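Local structure of dehalogenase (Rhodospirillaceae, 6A41) at residues K4-L9 and H76-V81; S171-A176 and F231-V236; L80-A85 and F113-L118. The protein probably catalyses dehalogenation, with a Rossmann-type fold of the short-chain dehydrogenase/reductase superfamily, much as halohydrin dehalogenases do. All coordinates share one frame; numbering follows the deposited sequence.

Interaction 1. Residues K4-L9 and H76-V81; sequences KDRVIL and HIDALV
Val7 and Asp78 meet where two neighbouring parallel strands of a Rossmann fold, 7-10 and 79-83, come together in the middle of the sheet. The target of Asp78 is Val7 N, at the start of strand 7-10: with CG anti to its carbonyl carbon (chi1 -71°), OD2 takes the Val7 N-H through its anti lone pair, 2.9 Å from Val7 N and nearly straight at 171°. His76 NE2 adds a weak bond to the same oxygen, while OD1 pairs with Arg126 of helix 98-126. Replacing Asp78 by an alanine would probably leave the Val7 N-H without its acceptor and Arg126 without its ionic mate.

Arg6 crosses Asp78 at about a right angle and touches it through the aliphatic CD; its NH2 is in a salt bridge with Asp227, and its NH1 bonds Asp5 O. Beside them Val7 sets CG2 obliquely against the His76 imidazole, 3.6 Å from His76 NE2.

The main chain continues the join. Val7 O accepts two N-H groups, from Asp78 N at 2.7 Å and Ala79 N at 3.1 Å, both in its carbonyl plane; regular parallel pairing then follows, from Leu9 N to Ala79 O and from Val81 N to Leu9 O.

Alternation sorts the apolar groups onto two faces. On one, Ile8 lays CG1 on Ala79 CB at 4.1 Å and CG2 against Val81, where helix 214-225 packs on Ala79 and Val81. On the other, facing helix 98-126, Leu9 and Leu80 lie side by side and point the same way, CD2 of Leu9 being 3.9 Å from CD1 of Leu80. The same methyl, Leu9 CD2, meets a second one, Ile77 CD1, at 3.8 Å.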
loop_
_atom_site.group_PDB
_atom_site.type_symbol
_atom_site.label_atom_id
_atom_site.label_comp_id
_atom_site.label_asym_id
_atom_site.label_seq_id
_atom_site.Cartn_x
_atom_site.Cartn_y
_atom_site.Cartn_z
ATOM N N LYS A 4 16.883 15.841 -23.427
ATOM C CA LYS A 4 17.351 16.856 -24.391
ATOM C C LYS A 4 16.406 18.103 -24.202
ATOM O O LYS A 4 15.209 17.951 -24.162
ATOM C CB LYS A 4 17.190 16.259 -25.820
ATOM C CG LYS A 4 17.567 17.185 -26.944
ATOM C CD LYS A 4 19.064 17.282 -27.033
ATOM C CE LYS A 4 19.495 18.271 -28.134
ATOM N NZ LYS A 4 20.575 19.138 -27.547
ATOM N N ASP A 5 16.994 19.255 -24.011
ATOM C CA ASP A 5 16.309 20.554 -23.996
ATOM C C ASP A 5 15.358 20.622 -22.775
ATOM O O ASP A 5 14.273 21.170 -22.912
ATOM C CB ASP A 5 15.507 20.756 -25.304
ATOM C CG ASP A 5 16.452 20.884 -26.569
ATOM O OD1 ASP A 5 17.548 21.420 -26.493
ATOM O OD2 ASP A 5 16.089 20.356 -27.620
ATOM N N ARG A 6 15.629 19.880 -21.676
ATOM C CA ARG A 6 14.786 20.054 -20.480
ATOM C C ARG A 6 15.598 20.816 -19.457
ATOM O O ARG A 6 16.745 20.434 -19.221
ATOM C CB ARG A 6 14.317 18.699 -19.894
ATOM C CG ARG A 6 13.390 17.887 -20.799
ATOM C CD ARG A 6 12.045 18.612 -20.977
ATOM N NE ARG A 6 11.252 17.970 -22.036
ATOM C CZ ARG A 6 11.134 18.408 -23.288
ATOM N NH1 ARG A 6 11.767 19.491 -23.718
ATOM N NH2 ARG A 6 10.396 17.719 -24.147
ATOM N N VAL A 7 15.000 21.815 -18.839
ATOM C CA VAL A 7 15.619 22.606 -17.773
ATOM C C VAL A 7 15.177 21.976 -16.440
ATOM O O VAL A 7 13.925 21.955 -16.145
ATOM C CB VAL A 7 15.161 24.119 -17.822
ATOM C CG1 VAL A 7 15.762 24.894 -16.667
ATOM C CG2 VAL A 7 15.548 24.711 -19.176
ATOM N N ILE A 8 16.167 21.460 -15.693
ATOM C CA ILE A 8 15.916 20.766 -14.440
ATOM C C ILE A 8 16.528 21.584 -13.304
ATOM O O ILE A 8 17.727 21.819 -13.326
ATOM C CB ILE A 8 16.524 19.389 -14.492
ATOM C CG1 ILE A 8 15.802 18.683 -15.633
ATOM C CG2 ILE A 8 16.290 18.634 -13.200
ATOM C CD1 ILE A 8 16.157 17.309 -15.822
ATOM N N LEU A 9 15.744 21.954 -12.303
ATOM C CA LEU A 9 16.301 22.640 -11.151
ATOM C C LEU A 9 16.425 21.633 -10.025
ATOM O O LEU A 9 15.423 21.014 -9.645
ATOM C CB LEU A 9 15.241 23.695 -10.749
ATOM C CG LEU A 9 15.507 24.349 -9.435
ATOM C CD1 LEU A 9 16.887 24.983 -9.475
ATOM C CD2 LEU A 9 14.346 25.367 -9.153
ATOM N N HIS A 76 12.175 29.366 -18.084
ATOM C CA HIS A 76 11.255 28.361 -17.564
ATOM C C HIS A 76 12.003 27.300 -16.867
ATOM O O HIS A 76 13.157 27.213 -17.033
ATOM C CB HIS A 76 10.428 27.728 -18.723
ATOM C CG HIS A 76 11.205 26.882 -19.658
ATOM N ND1 HIS A 76 12.012 27.407 -20.630
ATOM C CD2 HIS A 76 11.420 25.532 -19.686
ATOM C CE1 HIS A 76 12.621 26.438 -21.290
ATOM N NE2 HIS A 76 12.301 25.290 -20.721
ATOM N N ILE A 77 11.260 26.485 -16.141
ATOM C CA ILE A 77 11.747 25.246 -15.489
ATOM C C ILE A 77 10.852 24.054 -15.906
ATOM O O ILE A 77 9.635 24.095 -15.689
ATOM C CB ILE A 77 11.776 25.374 -13.940
ATOM C CG1 ILE A 77 12.783 26.469 -13.524
ATOM C CG2 ILE A 77 12.121 24.056 -13.268
ATOM C CD1 ILE A 77 12.509 26.987 -12.101
ATOM N N ASP A 78 11.433 23.019 -16.494
ATOM C CA ASP A 78 10.643 21.866 -16.897
ATOM C C ASP A 78 10.428 20.901 -15.737
ATOM O O ASP A 78 9.400 20.171 -15.709
ATOM C CB ASP A 78 11.320 21.112 -18.020
ATOM C CG ASP A 78 11.279 21.884 -19.330
ATOM O OD1 ASP A 78 10.151 22.210 -19.795
ATOM O OD2 ASP A 78 12.337 22.276 -19.837
ATOM N N ALA A 79 11.432 20.746 -14.850
ATOM C CA ALA A 79 11.320 19.872 -13.717
ATOM C C ALA A 79 11.964 20.433 -12.466
ATOM O O ALA A 79 13.096 21.044 -12.543
ATOM C CB ALA A 79 12.043 18.549 -14.025
ATOM N N LEU A 80 11.257 20.314 -11.360
ATOM C CA LEU A 80 11.792 20.612 -10.046
ATOM C C LEU A 80 12.152 19.316 -9.349
ATOM O O LEU A 80 11.242 18.473 -9.092
ATOM C CB LEU A 80 10.848 21.420 -9.207
ATOM C CG LEU A 80 11.083 21.608 -7.692
ATOM C CD1 LEU A 80 12.397 22.402 -7.547
ATOM C CD2 LEU A 80 9.942 22.329 -7.025
ATOM N N VAL A 81 13.392 19.170 -8.938
ATOM C CA VAL A 81 13.756 18.038 -8.125
ATOM C C VAL A 81 13.951 18.530 -6.709
ATOM O O VAL A 81 14.957 19.285 -6.423
ATOM C CB VAL A 81 15.050 17.382 -8.663
ATOM C CG1 VAL A 81 15.504 16.287 -7.752
ATOM C CG2 VAL A 81 14.870 16.877 -10.074
#

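Interaction 2. Residues S171-A176 and F231-V236; sequences SITVNA and FITGHV
Thr233 lies against Thr173 and Val174 where the last, edge strand of the Rossmann sheet is about to form, and its side chain stands in for a backbone carbonyl in the parallel pairing. Its CB packs on Thr173, 3.8 Å from that residue's CB and 4.0 Å from its CG2, the two threonines crossing obliquely. The hydroxyl branch, directed away from the residue's own N (chi1 -163°), brings OG1 to the strand: it accepts the Val174 N-H at 3.0 Å from Val174 N, with an angle of 169°. The same OG1 gives its proton to a water at 2.6 Å, and that water donates in turn to Ile172 O, so this buried hydroxyl both gives and receives. Outside the two segments, the Thr233 side chain packs on Ala164 of helix 160-167 and on Gly242 of the second subunit.

Beyond it the main chain takes over. Gly234 turns with a positive phi (77°), which favours glycine, and sends its N-H to Val174 O. Two residues beyond Val174, Ala176 N binds His235 O, and regular bridging begins with Ala176 and Val236. This edge is also part of the subunit interface: His235 NE2 is hydrogen-bonded to NE2 of His235 in the second subunit. Where the two strands join, the methyl of Ala176 meets the valine, its CB 4.1 Å from Val236 CG2.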
loop_
_atom_site.group_PDB
_atom_site.type_symbol
_atom_site.label_atom_id
_atom_site.label_comp_id
_atom_site.label_asym_id
_atom_site.label_seq_id
_atom_site.Cartn_x
_atom_site.Cartn_y
_atom_site.Cartn_z
ATOM N N SER A 171 -1.348 19.132 -16.806
ATOM C CA SER A 171 -0.427 18.167 -17.260
ATOM C C SER A 171 0.897 18.111 -16.467
ATOM O O SER A 171 1.832 17.463 -16.907
ATOM C CB SER A 171 -0.125 18.288 -18.761
ATOM O OG SER A 171 -1.314 18.350 -19.511
ATOM N N ILE A 172 0.969 18.613 -15.290
ATOM C CA ILE A 172 2.188 18.537 -14.565
ATOM C C ILE A 172 2.109 17.286 -13.713
ATOM O O ILE A 172 1.092 17.046 -13.020
ATOM C CB ILE A 172 2.214 19.770 -13.658
ATOM C CG1 ILE A 172 2.316 21.034 -14.527
ATOM C CG2 ILE A 172 3.299 19.708 -12.605
ATOM C CD1 ILE A 172 1.863 22.207 -13.739
ATOM N N THR A 173 3.162 16.476 -13.717
ATOM C CA THR A 173 3.146 15.287 -12.830
ATOM C C THR A 173 3.883 15.576 -11.519
ATOM O O THR A 173 4.751 16.425 -11.465
ATOM C CB THR A 173 3.770 14.032 -13.469
ATOM O OG1 THR A 173 5.189 14.181 -13.597
ATOM C CG2 THR A 173 3.137 13.712 -14.809
ATOM N N VAL A 174 3.499 14.884 -10.481
ATOM C CA VAL A 174 4.087 15.023 -9.177
ATOM C C VAL A 174 4.299 13.600 -8.644
ATOM O O VAL A 174 3.371 12.875 -8.419
ATOM C CB VAL A 174 3.220 15.763 -8.223
ATOM C CG1 VAL A 174 3.955 15.994 -6.925
ATOM C CG2 VAL A 174 2.786 17.111 -8.747
ATOM N N ASN A 175 5.532 13.319 -8.343
ATOM C CA ASN A 175 5.943 11.988 -7.822
ATOM C C ASN A 175 7.039 12.149 -6.751
ATOM O O ASN A 175 7.655 13.232 -6.597
ATOM C CB ASN A 175 6.519 11.165 -8.978
ATOM C CG ASN A 175 5.479 10.826 -10.014
ATOM O OD1 ASN A 175 5.567 11.327 -11.188
ATOM N ND2 ASN A 175 4.483 10.146 -9.669
ATOM N N ALA A 176 7.342 11.040 -6.052
ATOM C CA ALA A 176 8.486 11.005 -5.148
ATOM C C ALA A 176 9.280 9.766 -5.422
ATOM O O ALA A 176 8.727 8.729 -5.923
ATOM C CB ALA A 176 8.042 10.966 -3.709
ATOM N N PHE A 231 2.782 9.748 -17.884
ATOM C CA PHE A 231 1.542 9.178 -17.429
ATOM C C PHE A 231 1.715 8.607 -15.981
ATOM O O PHE A 231 0.826 7.899 -15.489
ATOM C CB PHE A 231 1.005 8.128 -18.407
ATOM C CG PHE A 231 -0.489 7.997 -18.401
ATOM C CD1 PHE A 231 -1.284 9.113 -18.581
ATOM C CD2 PHE A 231 -1.140 6.769 -18.167
ATOM C CE1 PHE A 231 -2.712 9.044 -18.592
ATOM C CE2 PHE A 231 -2.536 6.688 -18.170
ATOM C CZ PHE A 231 -3.306 7.790 -18.356
ATOM N N ILE A 232 2.863 8.839 -15.359
ATOM C CA ILE A 232 3.067 8.439 -14.014
ATOM C C ILE A 232 2.879 9.683 -13.133
ATOM O O ILE A 232 3.570 10.692 -13.335
ATOM C CB ILE A 232 4.489 7.903 -13.783
ATOM C CG1 ILE A 232 4.674 6.701 -14.701
ATOM C CG2 ILE A 232 4.754 7.637 -12.310
ATOM C CD1 ILE A 232 6.121 6.185 -14.765
ATOM N N THR A 233 1.959 9.603 -12.183
ATOM C CA THR A 233 1.814 10.775 -11.210
ATOM C C THR A 233 1.173 10.306 -9.965
ATOM O O THR A 233 0.476 9.262 -9.955
ATOM C CB THR A 233 1.007 11.941 -11.863
ATOM O OG1 THR A 233 1.194 13.125 -11.149
ATOM C CG2 THR A 233 -0.464 11.683 -11.992
ATOM N N GLY A 234 1.452 11.023 -8.893
ATOM C CA GLY A 234 0.918 10.672 -7.642
ATOM C C GLY A 234 1.600 9.510 -6.966
ATOM O O GLY A 234 1.031 8.954 -6.018
ATOM N N HIS A 235 2.803 9.178 -7.398
ATOM C CA HIS A 235 3.368 7.942 -6.974
ATOM C C HIS A 235 4.628 8.159 -6.116
ATOM O O HIS A 235 5.432 9.023 -6.419
ATOM C CB HIS A 235 3.779 7.069 -8.176
ATOM C CG HIS A 235 4.246 5.670 -7.789
ATOM N ND1 HIS A 235 3.511 4.814 -6.982
ATOM C CD2 HIS A 235 5.373 4.996 -8.133
ATOM C CE1 HIS A 235 4.179 3.653 -6.876
ATOM N NE2 HIS A 235 5.308 3.737 -7.577
ATOM N N VAL A 236 4.813 7.265 -5.143
ATOM C CA VAL A 236 6.087 7.193 -4.381
ATOM C C VAL A 236 6.832 5.897 -4.791
ATOM O O VAL A 236 6.354 4.811 -4.449
ATOM C CB VAL A 236 5.795 7.165 -2.860
ATOM C CG1 VAL A 236 7.156 6.975 -2.162
ATOM C CG2 VAL A 236 5.086 8.433 -2.493
HETATM O O HOH W 1 -0.355 15.129 -11.761
#

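Interaction 3. Residues L80-A85 and F113-L118; sequences LVNNDA and FRLTQL
Leu80 and Asn82 belong to strand 80-83, which runs nearly antiparallel (165°) to helix 113-118 with 9.6 Å between the two short axes, and both turn their CB atoms toward Leu115 and Thr116. The Asn82 amide is the centre of the contact: CG lies opposite its own carbonyl carbon (chi1 -84°), turning the amide to the helix. The Asn82 and Leu115 side chains slide past each other in opposite directions, Asn82 ND2 lying 3.4 Å from Leu115 CD1 and 3.6 Å from its CB. The Asn82 side chain crosses that of Thr116 at about a right angle, Asn82 OD1 standing 3.3 Å from Thr116 OG1 in a close contact, not a hydrogen bond; the hydroxyl bonds Pro112 O one turn back. Leu80 fills in alongside, its CD2 4.1 Å from Leu115 O.

Farther round the helix the third subunit takes over: Phe113 meets Phe101 of that chain edge-to-face. Asn83 turns the other way, bonding Lys15 O and Ala17 N in the loop after strand 7-10. A central strand backed by a long helix that also faces a neighbouring subunit is typical of short-chain dehydrogenase/reductases, and Asn82-Ala85 probably corresponds to their Asn-Asn-Ala-Gly motif.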
loop_
_atom_site.group_PDB
_atom_site.type_symbol
_atom_site.label_atom_id
_atom_site.label_comp_id
_atom_site.label_asym_id
_atom_site.label_seq_id
_atom_site.Cartn_x
_atom_site.Cartn_y
_atom_site.Cartn_z
ATOM N N LEU A 80 11.257 20.314 -11.360
ATOM C CA LEU A 80 11.792 20.612 -10.046
ATOM C C LEU A 80 12.152 19.316 -9.349
ATOM O O LEU A 80 11.242 18.473 -9.092
ATOM C CB LEU A 80 10.848 21.420 -9.207
ATOM C CG LEU A 80 11.083 21.608 -7.692
ATOM C CD1 LEU A 80 12.397 22.402 -7.547
ATOM C CD2 LEU A 80 9.942 22.329 -7.025
ATOM N N VAL A 81 13.392 19.170 -8.938
ATOM C CA VAL A 81 13.756 18.038 -8.125
ATOM C C VAL A 81 13.951 18.530 -6.709
ATOM O O VAL A 81 14.957 19.285 -6.423
ATOM C CB VAL A 81 15.050 17.382 -8.663
ATOM C CG1 VAL A 81 15.504 16.287 -7.752
ATOM C CG2 VAL A 81 14.870 16.877 -10.074
ATOM N N ASN A 82 12.999 18.245 -5.840
ATOM C CA ASN A 82 13.060 18.721 -4.465
ATOM C C ASN A 82 13.917 17.667 -3.708
ATOM O O ASN A 82 13.397 16.663 -3.326
ATOM C CB ASN A 82 11.706 18.778 -3.840
ATOM C CG ASN A 82 10.903 20.050 -4.138
ATOM O OD1 ASN A 82 9.720 19.951 -4.462
ATOM N ND2 ASN A 82 11.443 21.148 -3.833
ATOM N N ASN A 83 15.200 17.934 -3.538
ATOM C CA ASN A 83 16.190 17.091 -2.950
ATOM C C ASN A 83 16.420 17.572 -1.505
ATOM O O ASN A 83 17.109 18.506 -1.244
ATOM C CB ASN A 83 17.422 17.138 -3.818
ATOM C CG ASN A 83 18.587 16.394 -3.226
ATOM O OD1 ASN A 83 18.509 15.168 -2.970
ATOM N ND2 ASN A 83 19.678 17.082 -3.031
ATOM N N ASP A 84 15.681 16.969 -0.589
ATOM C CA ASP A 84 15.549 17.417 0.785
ATOM C C ASP A 84 16.060 16.322 1.723
ATOM O O ASP A 84 15.747 15.136 1.542
ATOM C CB ASP A 84 14.068 17.775 1.083
ATOM C CG ASP A 84 13.517 18.707 0.014
ATOM O OD1 ASP A 84 13.963 19.858 -0.036
ATOM O OD2 ASP A 84 12.705 18.230 -0.822
ATOM N N ALA A 85 16.885 16.740 2.691
ATOM C CA ALA A 85 17.511 15.834 3.636
ATOM C C ALA A 85 17.857 16.503 4.957
ATOM O O ALA A 85 18.503 17.508 4.939
ATOM C CB ALA A 85 18.725 15.212 3.077
ATOM N N PHE A 113 7.344 21.941 0.172
ATOM C CA PHE A 113 6.022 22.465 -0.185
ATOM C C PHE A 113 6.160 23.939 -0.626
ATOM O O PHE A 113 5.592 24.340 -1.631
ATOM C CB PHE A 113 5.056 22.386 0.995
ATOM C CG PHE A 113 3.687 22.881 0.693
ATOM C CD1 PHE A 113 2.868 22.195 -0.124
ATOM C CD2 PHE A 113 3.255 24.077 1.187
ATOM C CE1 PHE A 113 1.581 22.661 -0.436
ATOM C CE2 PHE A 113 2.002 24.592 0.858
ATOM C CZ PHE A 113 1.128 23.825 0.141
ATOM N N ARG A 114 6.922 24.694 0.128
ATOM C CA ARG A 114 7.187 26.077 -0.234
ATOM C C ARG A 114 7.794 26.240 -1.615
ATOM O O ARG A 114 7.338 27.109 -2.397
ATOM C CB ARG A 114 8.032 26.748 0.883
ATOM C CG ARG A 114 8.537 28.188 0.659
ATOM C CD ARG A 114 7.422 29.163 0.461
ATOM N NE ARG A 114 7.944 30.563 0.361
ATOM C CZ ARG A 114 7.321 31.579 -0.251
ATOM N NH1 ARG A 114 6.149 31.377 -0.804
ATOM N NH2 ARG A 114 7.907 32.766 -0.383
ATOM N N LEU A 115 8.818 25.435 -1.914
ATOM C CA LEU A 115 9.445 25.484 -3.196
ATOM C C LEU A 115 8.462 25.131 -4.297
ATOM O O LEU A 115 8.491 25.784 -5.357
ATOM C CB LEU A 115 10.620 24.579 -3.361
ATOM C CG LEU A 115 11.897 25.166 -2.798
ATOM C CD1 LEU A 115 12.962 24.104 -2.920
ATOM C CD2 LEU A 115 12.426 26.438 -3.438
ATOM N N THR A 116 7.592 24.156 -4.061
ATOM C CA THR A 116 6.566 23.808 -5.039
ATOM C C THR A 116 5.587 24.962 -5.290
ATOM O O THR A 116 5.256 25.239 -6.453
ATOM C CB THR A 116 5.842 22.537 -4.654
ATOM O OG1 THR A 116 6.795 21.503 -4.406
ATOM C CG2 THR A 116 4.939 22.059 -5.701
ATOM N N GLN A 117 5.208 25.696 -4.245
ATOM C CA GLN A 117 4.328 26.847 -4.366
ATOM C C GLN A 117 4.941 27.969 -5.239
ATOM O O GLN A 117 4.274 28.589 -6.006
ATOM C CB GLN A 117 4.144 27.533 -3.021
ATOM C CG GLN A 117 3.231 26.843 -2.097
ATOM C CD GLN A 117 3.025 27.735 -0.840
ATOM O OE1 GLN A 117 4.016 27.928 -0.113
ATOM N NE2 GLN A 117 1.825 28.336 -0.666
ATOM N N LEU A 118 6.235 28.160 -5.073
ATOM C CA LEU A 118 7.047 29.087 -5.877
ATOM C C LEU A 118 7.232 28.664 -7.329
ATOM O O LEU A 118 7.141 29.496 -8.211
ATOM C CB LEU A 118 8.386 29.322 -5.162
ATOM C CG LEU A 118 8.296 30.104 -3.903
ATOM C CD1 LEU A 118 9.603 29.932 -3.135
ATOM C CD2 LEU A 118 8.049 31.617 -4.166
#

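Overall arrangement
From the N terminus, strand 7-10 waits through two further strands and three helices before strand 79-83 returns beside it; interaction 1 closes that 66-residue excursion. Interaction 3 begins on the stretch where interaction 1 ends, sharing Leu80 and Val81, and closes a shorter loop of 27 residues by laying helix 98-126 on the sheet. Interaction 2 opens only later, from strand 172-179, and closes 54 residues at the sheet's edge. None nests inside another: interactions 1 and 3 meet on strand 79-83, and interaction 2 follows in series. Interaction 1 joins two strands, interaction 2, its centre about 15 Å away, joins strand 172-179 to the run that leads into strand 236-239, and interaction 3 ties the sheet to its covering helix.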